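Local structure of putative carbohydrate-active enzyme (Uncultured organism, 5WH8) at residues Ala40-Pro43 with Lys44-Glu48; Leu51-Leu54 with Val55-Asn59; Asp84-Asn87 with Ala88-Asp91. The protein probably hydrolyses O-glycosidic bonds in cellulose-like polysaccharides, this chain being the glycoside hydrolase family 5 cellulase domain of a longer, multi-modular and probably secreted protein. All blocks are in the same frame, centred on the assembly; numbering follows the deposited sequence.

Contact 1. Residues Ala40-Pro43 with Lys44-Glu48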
loop_
_atom_site.group_PDB
_atom_site.type_symbol
_atom_site.label_atom_id
_atom_site.label_comp_id
_atom_site.label_asym_id
_atom_site.label_seq_id
_atom_site.Cartn_x
_atom_site.Cartn_y
_atom_site.Cartn_z
ATOM N N ALA A 40 6.924 5.400 -13.355
ATOM C CA ALA A 40 7.519 6.007 -14.543
ATOM C C ALA A 40 9.014 6.290 -14.360
ATOM O O ALA A 40 9.758 6.534 -15.325
ATOM C CB ALA A 40 6.783 7.298 -14.889
ATOM N N TRP A 41 9.471 6.244 -13.114
ATOM C CA TRP A 41 10.845 6.588 -12.804
ATOM C C TRP A 41 11.782 5.374 -12.706
ATOM O O TRP A 41 12.982 5.494 -12.981
ATOM C CB TRP A 41 10.886 7.372 -11.495
ATOM C CG TRP A 41 10.082 8.636 -11.522
ATOM C CD1 TRP A 41 9.693 9.345 -12.632
ATOM C CD2 TRP A 41 9.576 9.351 -10.394
ATOM N NE1 TRP A 41 8.978 10.457 -12.253
ATOM C CE2 TRP A 41 8.877 10.472 -10.884
ATOM C CE3 TRP A 41 9.618 9.133 -9.010
ATOM C CZ2 TRP A 41 8.253 11.387 -10.043
ATOM C CZ3 TRP A 41 8.984 10.035 -8.177
ATOM C CH2 TRP A 41 8.323 11.158 -8.695
ATOM N N PHE A 42 11.246 4.221 -12.289
ATOM C CA PHE A 42 12.041 2.991 -12.109
ATOM C C PHE A 42 11.392 1.776 -12.770
ATOM O O PHE A 42 11.317 0.701 -12.176
ATOM C CB PHE A 42 12.259 2.714 -10.611
ATOM C CG PHE A 42 12.987 3.816 -9.925
ATOM C CD1 PHE A 42 14.364 3.868 -9.961
ATOM C CD2 PHE A 42 12.302 4.845 -9.311
ATOM C CE1 PHE A 42 15.040 4.908 -9.378
ATOM C CE2 PHE A 42 12.967 5.880 -8.734
ATOM C CZ PHE A 42 14.341 5.925 -8.774
ATOM N N PRO A 43 10.953 1.914 -14.037
ATOM C CA PRO A 43 10.243 0.773 -14.627
ATOM C C PRO A 43 11.055 -0.522 -14.725
ATOM O O PRO A 43 10.445 -1.570 -14.700
ATOM C CB PRO A 43 9.873 1.273 -16.030
ATOM C CG PRO A 43 10.865 2.348 -16.318
ATOM C CD PRO A 43 11.134 3.016 -15.000
ATOM N N LYS A 44 12.382 -0.460 -14.811
ATOM C CA LYS A 44 13.175 -1.682 -14.870
ATOM C C LYS A 44 13.107 -2.485 -13.567
ATOM O O LYS A 44 13.430 -3.684 -13.551
ATOM C CB LYS A 44 14.636 -1.351 -15.200
ATOM C CG LYS A 44 14.841 -0.928 -16.632
ATOM C CD LYS A 44 16.321 -0.689 -16.941
ATOM C CE LYS A 44 17.091 -1.992 -17.102
ATOM N NZ LYS A 44 18.484 -1.740 -17.577
ATOM N N CYS A 45 12.696 -1.833 -12.477
ATOM C CA CYS A 45 12.570 -2.498 -11.196
ATOM C C CYS A 45 11.272 -3.306 -11.014
ATOM O O CYS A 45 11.154 -4.020 -10.023
ATOM C CB CYS A 45 12.666 -1.483 -10.039
ATOM S SG CYS A 45 14.325 -0.762 -9.773
ATOM N N TYR A 46 10.301 -3.193 -11.927
ATOM C CA TYR A 46 8.959 -3.770 -11.707
ATOM C C TYR A 46 8.631 -4.699 -12.872
ATOM O O TYR A 46 8.017 -4.299 -13.871
ATOM C CB TYR A 46 7.910 -2.654 -11.519
ATOM C CG TYR A 46 8.418 -1.632 -10.521
ATOM C CD1 TYR A 46 8.855 -2.034 -9.255
ATOM C CD2 TYR A 46 8.580 -0.294 -10.876
ATOM C CE1 TYR A 46 9.395 -1.113 -8.360
ATOM C CE2 TYR A 46 9.112 0.630 -9.981
ATOM C CZ TYR A 46 9.529 0.210 -8.735
ATOM O OH TYR A 46 10.093 1.129 -7.882
ATOM N N THR A 47 9.068 -5.942 -12.720
ATOM C CA THR A 47 8.941 -6.964 -13.762
ATOM C C THR A 47 8.539 -8.311 -13.176
ATOM O O THR A 47 8.518 -8.500 -11.945
ATOM C CB THR A 47 10.268 -7.170 -14.517
ATOM O OG1 THR A 47 11.235 -7.716 -13.617
ATOM C CG2 THR A 47 10.792 -5.883 -15.082
ATOM N N GLU A 48 8.244 -9.273 -14.045
ATOM C CA GLU A 48 7.945 -10.590 -13.532
ATOM C C GLU A 48 9.138 -11.116 -12.748
ATOM O O GLU A 48 8.972 -11.690 -11.668
ATOM C CB GLU A 48 7.560 -11.553 -14.658
ATOM C CG GLU A 48 7.104 -12.890 -14.082
ATOM C CD GLU A 48 6.425 -13.812 -15.082
ATOM O OE1 GLU A 48 6.125 -13.370 -16.213
ATOM O OE2 GLU A 48 6.189 -14.984 -14.715
HETATM O O HOH W 1 7.854 -2.098 -15.240
#
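The backbone N-H of Cys45 bonds to Phe42 O at 2.9 Å, and the N-H of Tyr46 bonds to Pro43 O at 3.2 Å, two consecutive i to i+3 bonds that wind residues 43-45 into a short 3-10 turn. Both donors stand above the plane of the carbonyl they meet, by 44° for Cys45 N and 60° for Tyr46 N, as the tight winding demands. Pro43 O takes a second donor, a water 2.7 Å away that also donates to Tyr46 O, clamping the turn to the carbonyl of the residue that leaves it. The Tyr46 ring packs back against the Phe42 carbonyl and CB. Its CE2 comes within 3.1 Å of Phe42 O, at a slant to the ring, and within 3.8 Å of Phe42 CB, while one face carries Cys45 CB near the rim. Tyr46 CG lies beside its own backbone N (chi1 -48°), which brings the ring to Phe42. This turn belongs to the loop that follows strand 32-36 of the (beta/alpha)8 barrel and leads into helix 48-56, at the C-terminal ends of the barrel strands, the face that carries the active site in (beta/alpha)8 glycosidases. The phenol oxygen of Tyr46 reaches the barrel itself, bonded to Phe273 O and His37 N, so the ring is held at both its root and its hydroxyl. Cys45 SG sits 4.1 Å from Phe42 CB, beside the start of the phenylalanine side chain. The Phe42 ring itself leads off to meet His37 edge-to-face, close to a bound pentaethylene glycol. Thr47 ends the loop as the N-cap of helix 48-56, its side chain capping a backbone N just beyond Glu48.

Contact 2. Residues Leu51-Leu54 with Val55-Asn59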
loop_
_atom_site.group_PDB
_atom_site.type_symbol
_atom_site.label_atom_id
_atom_site.label_comp_id
_atom_site.label_asym_id
_atom_site.label_seq_id
_atom_site.Cartn_x
_atom_site.Cartn_y
_atom_site.Cartn_z
ATOM N N LEU A 51 9.529 -9.138 -9.204
ATOM C CA LEU A 51 8.502 -9.522 -8.246
ATOM C C LEU A 51 8.607 -11.003 -7.848
ATOM O O LEU A 51 8.337 -11.356 -6.711
ATOM C CB LEU A 51 7.115 -9.222 -8.805
ATOM C CG LEU A 51 6.563 -7.808 -8.566
ATOM C CD1 LEU A 51 6.233 -7.627 -7.121
ATOM C CD2 LEU A 51 7.508 -6.734 -9.028
ATOM N N THR A 52 9.060 -11.867 -8.755
ATOM C CA THR A 52 9.310 -13.261 -8.395
ATOM C C THR A 52 10.385 -13.344 -7.292
ATOM O O THR A 52 10.228 -14.097 -6.333
ATOM C CB THR A 52 9.720 -14.114 -9.644
ATOM O OG1 THR A 52 8.619 -14.225 -10.535
ATOM C CG2 THR A 52 10.109 -15.518 -9.238
ATOM N N ALA A 53 11.449 -12.546 -7.405
ATOM C CA ALA A 53 12.477 -12.504 -6.359
ATOM C C ALA A 53 11.903 -11.969 -5.048
ATOM O O ALA A 53 12.219 -12.482 -3.975
ATOM C CB ALA A 53 13.687 -11.641 -6.807
ATOM N N LEU A 54 11.073 -10.928 -5.117
ATOM C CA LEU A 54 10.466 -10.407 -3.902
ATOM C C LEU A 54 9.649 -11.480 -3.176
ATOM O O LEU A 54 9.658 -11.570 -1.940
ATOM C CB LEU A 54 9.591 -9.197 -4.217
ATOM C CG LEU A 54 10.366 -7.878 -4.353
ATOM C CD1 LEU A 54 9.476 -6.838 -4.985
ATOM C CD2 LEU A 54 10.837 -7.421 -2.990
ATOM N N VAL A 55 8.900 -12.273 -3.928
ATOM C CA VAL A 55 8.054 -13.299 -3.313
ATOM C C VAL A 55 8.867 -14.488 -2.821
ATOM O O VAL A 55 8.748 -14.887 -1.649
ATOM C CB VAL A 55 6.970 -13.751 -4.312
ATOM C CG1 VAL A 55 6.134 -14.897 -3.743
ATOM C CG2 VAL A 55 6.061 -12.577 -4.659
ATOM N N LYS A 56 9.702 -15.043 -3.694
ATOM C CA LYS A 56 10.441 -16.255 -3.345
ATOM C C LYS A 56 11.620 -16.029 -2.401
ATOM O O LYS A 56 11.910 -16.909 -1.576
ATOM C CB LYS A 56 10.954 -16.954 -4.609
ATOM C CG LYS A 56 9.872 -17.365 -5.596
ATOM C CD LYS A 56 8.804 -18.301 -5.016
ATOM C CE LYS A 56 9.347 -19.688 -4.703
ATOM N NZ LYS A 56 8.268 -20.596 -4.213
ATOM N N ASP A 57 12.306 -14.893 -2.529
ATOM C CA ASP A 57 13.503 -14.594 -1.734
ATOM C C ASP A 57 13.283 -13.617 -0.570
ATOM O O ASP A 57 13.893 -13.775 0.482
ATOM C CB ASP A 57 14.615 -14.017 -2.629
ATOM C CG ASP A 57 14.922 -14.887 -3.846
ATOM O OD1 ASP A 57 14.836 -16.134 -3.747
ATOM O OD2 ASP A 57 15.273 -14.319 -4.894
ATOM N N TRP A 58 12.458 -12.586 -0.740
ATOM C CA TRP A 58 12.213 -11.662 0.371
ATOM C C TRP A 58 10.967 -12.061 1.182
ATOM O O TRP A 58 10.728 -11.476 2.225
ATOM C CB TRP A 58 12.035 -10.205 -0.096
ATOM C CG TRP A 58 13.143 -9.516 -0.859
ATOM C CD1 TRP A 58 13.976 -10.042 -1.818
ATOM C CD2 TRP A 58 13.496 -8.138 -0.736
ATOM N NE1 TRP A 58 14.813 -9.061 -2.298
ATOM C CE2 TRP A 58 14.542 -7.885 -1.644
ATOM C CE3 TRP A 58 13.021 -7.084 0.054
ATOM C CZ2 TRP A 58 15.117 -6.631 -1.788
ATOM C CZ3 TRP A 58 13.583 -5.850 -0.084
ATOM C CH2 TRP A 58 14.628 -5.617 -1.000
ATOM N N ASN A 59 10.159 -12.998 0.681
ATOM C CA ASN A 59 8.992 -13.500 1.411
ATOM C C ASN A 59 7.895 -12.443 1.611
ATOM O O ASN A 59 7.207 -12.446 2.634
ATOM C CB ASN A 59 9.418 -14.066 2.772
ATOM C CG ASN A 59 10.575 -15.038 2.656
ATOM O OD1 ASN A 59 11.681 -14.785 3.146
ATOM N ND2 ASN A 59 10.329 -16.151 1.987
#
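One face of the Trp58 indole carries Leu54 CD2, which lies 3.5 Å above the ring plane and offset toward the rim. The methyl is 3.8 Å from the centroid of the five-membered ring and 22° off its normal, a CH-pi contact one helical turn along the chain; its closest ring atom is Trp58 CD2 at 3.6 Å. Elsewhere the indole meets Phe273 edge-to-face and Lys304 in a cation-pi contact, and at its rim NE1 is bonded to Trp293 O. Trp58 CG stands beside its own backbone N (chi1 -59°), turning the indole back along the chain to Leu54. That leucine also packs on Met34 and Phe63 of the neighbouring barrel strands.

Helix 48-56 is the helix of the beta-alpha-beta crossover from strand 32-36 to strand 62-68. Val55 N and Lys56 N keep regular i to i+4 bonds to Leu51 O and Thr52 O, the latter at 2.9 Å. Past Lys56 the bonding pattern changes: Ala53 O accepts both Asp57 N, at 2.8 Å, and Trp58 N, at 3.2 Å, while a weak bond joins Trp58 N to Leu54 O; Asn59 follows with positive phi. The side chains of Thr52 and Lys56 lie side by side, pointing the same way, with CG2 of Thr52 4.1 Å from CG of Lys56. Ala53 CB lies 3.7 Å from Asp57 OD2, whose polar partner is Asn294 ND2. Trp58 is thus held through its face by the Leu54 methyl, through NE1 and through its backbone N, which should limit its rotation, and the Ala53 carbonyl satisfies two donors at once.

Contact 3. Residues Asp84-Asn87 with Ala88-Asp91. With EDO (1,2-ethanediol), chain J.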
loop_
_atom_site.group_PDB
_atom_site.type_symbol
_atom_site.label_atom_id
_atom_site.label_comp_id
_atom_site.label_asym_id
_atom_site.label_seq_id
_atom_site.Cartn_x
_atom_site.Cartn_y
_atom_site.Cartn_z
ATOM N N ASP A 84 -4.880 5.578 -20.657
ATOM C CA ASP A 84 -5.396 4.223 -20.852
ATOM C C ASP A 84 -4.267 3.198 -20.988
ATOM O O ASP A 84 -4.419 2.045 -20.572
ATOM C CB ASP A 84 -6.315 4.165 -22.079
ATOM C CG ASP A 84 -7.660 4.813 -21.826
ATOM O OD1 ASP A 84 -8.462 4.216 -21.068
ATOM O OD2 ASP A 84 -7.926 5.908 -22.378
ATOM N N ASP A 85 -3.141 3.593 -21.575
ATOM C CA ASP A 85 -1.990 2.690 -21.614
ATOM C C ASP A 85 -1.348 2.505 -20.225
ATOM O O ASP A 85 -0.807 1.450 -19.927
ATOM C CB ASP A 85 -0.936 3.179 -22.585
ATOM C CG ASP A 85 -1.382 3.060 -24.029
ATOM O OD1 ASP A 85 -2.079 2.076 -24.356
ATOM O OD2 ASP A 85 -1.017 3.944 -24.834
ATOM N N TYR A 86 -1.384 3.542 -19.400
ATOM C CA TYR A 86 -0.888 3.432 -18.028
ATOM C C TYR A 86 -1.789 2.412 -17.307
ATOM O O TYR A 86 -1.302 1.545 -16.567
ATOM C CB TYR A 86 -0.902 4.823 -17.363
ATOM C CG TYR A 86 0.075 5.067 -16.236
ATOM C CD1 TYR A 86 0.326 4.090 -15.278
ATOM C CD2 TYR A 86 0.721 6.290 -16.113
ATOM C CE1 TYR A 86 1.203 4.317 -14.230
ATOM C CE2 TYR A 86 1.611 6.521 -15.049
ATOM C CZ TYR A 86 1.828 5.532 -14.113
ATOM O OH TYR A 86 2.695 5.733 -13.044
ATOM N N ASN A 87 -3.100 2.473 -17.566
ATOM C CA ASN A 87 -4.030 1.461 -17.044
ATOM C C ASN A 87 -3.595 0.043 -17.434
ATOM O O ASN A 87 -3.635 -0.890 -16.620
ATOM C CB ASN A 87 -5.468 1.697 -17.564
ATOM C CG ASN A 87 -6.162 2.880 -16.929
ATOM O OD1 ASN A 87 -5.618 3.545 -16.057
ATOM N ND2 ASN A 87 -7.394 3.159 -17.388
ATOM N N ALA A 88 -3.186 -0.139 -18.688
ATOM C CA ALA A 88 -2.820 -1.460 -19.175
ATOM C C ALA A 88 -1.547 -1.975 -18.492
ATOM O O ALA A 88 -1.429 -3.164 -18.156
ATOM C CB ALA A 88 -2.644 -1.431 -20.695
ATOM N N TYR A 89 -0.610 -1.067 -18.256
ATOM C CA TYR A 89 0.612 -1.377 -17.522
ATOM C C TYR A 89 0.321 -1.823 -16.087
ATOM O O TYR A 89 0.920 -2.783 -15.579
ATOM C CB TYR A 89 1.512 -0.145 -17.531
ATOM C CG TYR A 89 2.746 -0.227 -16.665
ATOM C CD1 TYR A 89 3.901 -0.827 -17.129
ATOM C CD2 TYR A 89 2.761 0.322 -15.385
ATOM C CE1 TYR A 89 5.028 -0.896 -16.354
ATOM C CE2 TYR A 89 3.888 0.245 -14.600
ATOM C CZ TYR A 89 5.016 -0.356 -15.093
ATOM O OH TYR A 89 6.150 -0.421 -14.326
ATOM N N ILE A 90 -0.572 -1.090 -15.426
ATOM C CA ILE A 90 -0.992 -1.418 -14.070
ATOM C C ILE A 90 -1.634 -2.800 -14.050
ATOM O O ILE A 90 -1.338 -3.632 -13.171
ATOM C CB ILE A 90 -1.969 -0.335 -13.536
ATOM C CG1 ILE A 90 -1.218 0.994 -13.344
ATOM C CG2 ILE A 90 -2.613 -0.763 -12.223
ATOM C CD1 ILE A 90 -2.120 2.237 -13.216
ATOM N N ASP A 91 -2.514 -3.054 -15.022
ATOM C CA ASP A 91 -3.179 -4.348 -15.117
ATOM C C ASP A 91 -2.164 -5.490 -15.234
ATOM O O ASP A 91 -2.353 -6.558 -14.640
ATOM C CB ASP A 91 -4.095 -4.431 -16.336
ATOM C CG ASP A 91 -5.355 -3.569 -16.236
ATOM O OD1 ASP A 91 -5.774 -3.147 -15.137
ATOM O OD2 ASP A 91 -5.966 -3.346 -17.312
HETATM C C1 EDO J . -8.435 0.873 -20.693
HETATM O O1 EDO J . -8.169 1.936 -19.767
HETATM C C2 EDO J . -7.352 -0.199 -20.643
HETATM O O2 EDO J . -6.154 0.277 -21.270
#
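The first turns of helix 83-100, in the beta-alpha-beta unit from strand 62-68 to strand 103-109, hold a 1,2-ethanediol molecule beside Asp84 and Asn87, probably taken up from the crystallisation liquor. Its O1 gives a hydrogen bond to Asp84 OD1 at 2.6 Å and receives one from Asn87 ND2 at 2.8 Å, with an N-H...O angle of 159°, so a carboxylate and an amide three residues apart close on one hydroxyl. The other hydroxyl, O2, donates to Asp84 O at 2.6 Å, a carbonyl that also takes the N-H of Ala88. The diol thus bridges side chain and main chain at the same aspartate. Asn87 CG lies beside its own backbone N (chi1 -73°), aiming ND2 back toward Asp84, while OD1 at the other end of the amide is bonded to Tyr75 OH, which should fix the amide's flip.

Toward the barrel, Ile90 N bonds to Tyr86 O at 3.0 Å, almost in line with the carbonyl. Tyr86 carries its ring trans to the backbone N (chi1 -154°), which swings the ring to the side of Ile90, whose CD1 meets it obliquely, 3.7 Å from Tyr86 CD1; both side chains also touch Ile67 of strand 62-68. Tyr89 CD2 is 4.4 Å from Tyr86 CE1, a looser contact, and each of these rings meets Trp80 edge-to-face. Asp91, bonded through its backbone to Asn87 O, turns its carboxylate oxygens to Tyr131 and His136, linking this helix to helix 122-135 and the residue just after it. A helix packing residues such as Tyr86 and Ile90 on a strand of the parallel barrel sheet is typical of the (beta/alpha)8 fold.

In the fold
All three contacts fall early in the (beta/alpha)8 barrel. Contact 1 runs directly into helix 48-56 of contact 2; their centres are about 15 Å apart, and Tyr46 CA packs 4.3 Å from Leu51 CD2. Contact 1 also leans on contact 3, with centres about 14 Å apart and Tyr46 CB 4.0 Å from Tyr89 OH. The nearest atoms of contacts 2 and 3 are about 8 Å apart, so the loop bridges the two helices. Contact 1 lies at the C-terminal ends of the strands, where family 5 enzymes carry their active site. The side chains of Phe42 and Tyr89 come to about 3 and about 4 Å from bound pentaethylene glycol, probably from the crystallisation liquor, though such molecules often mark pockets.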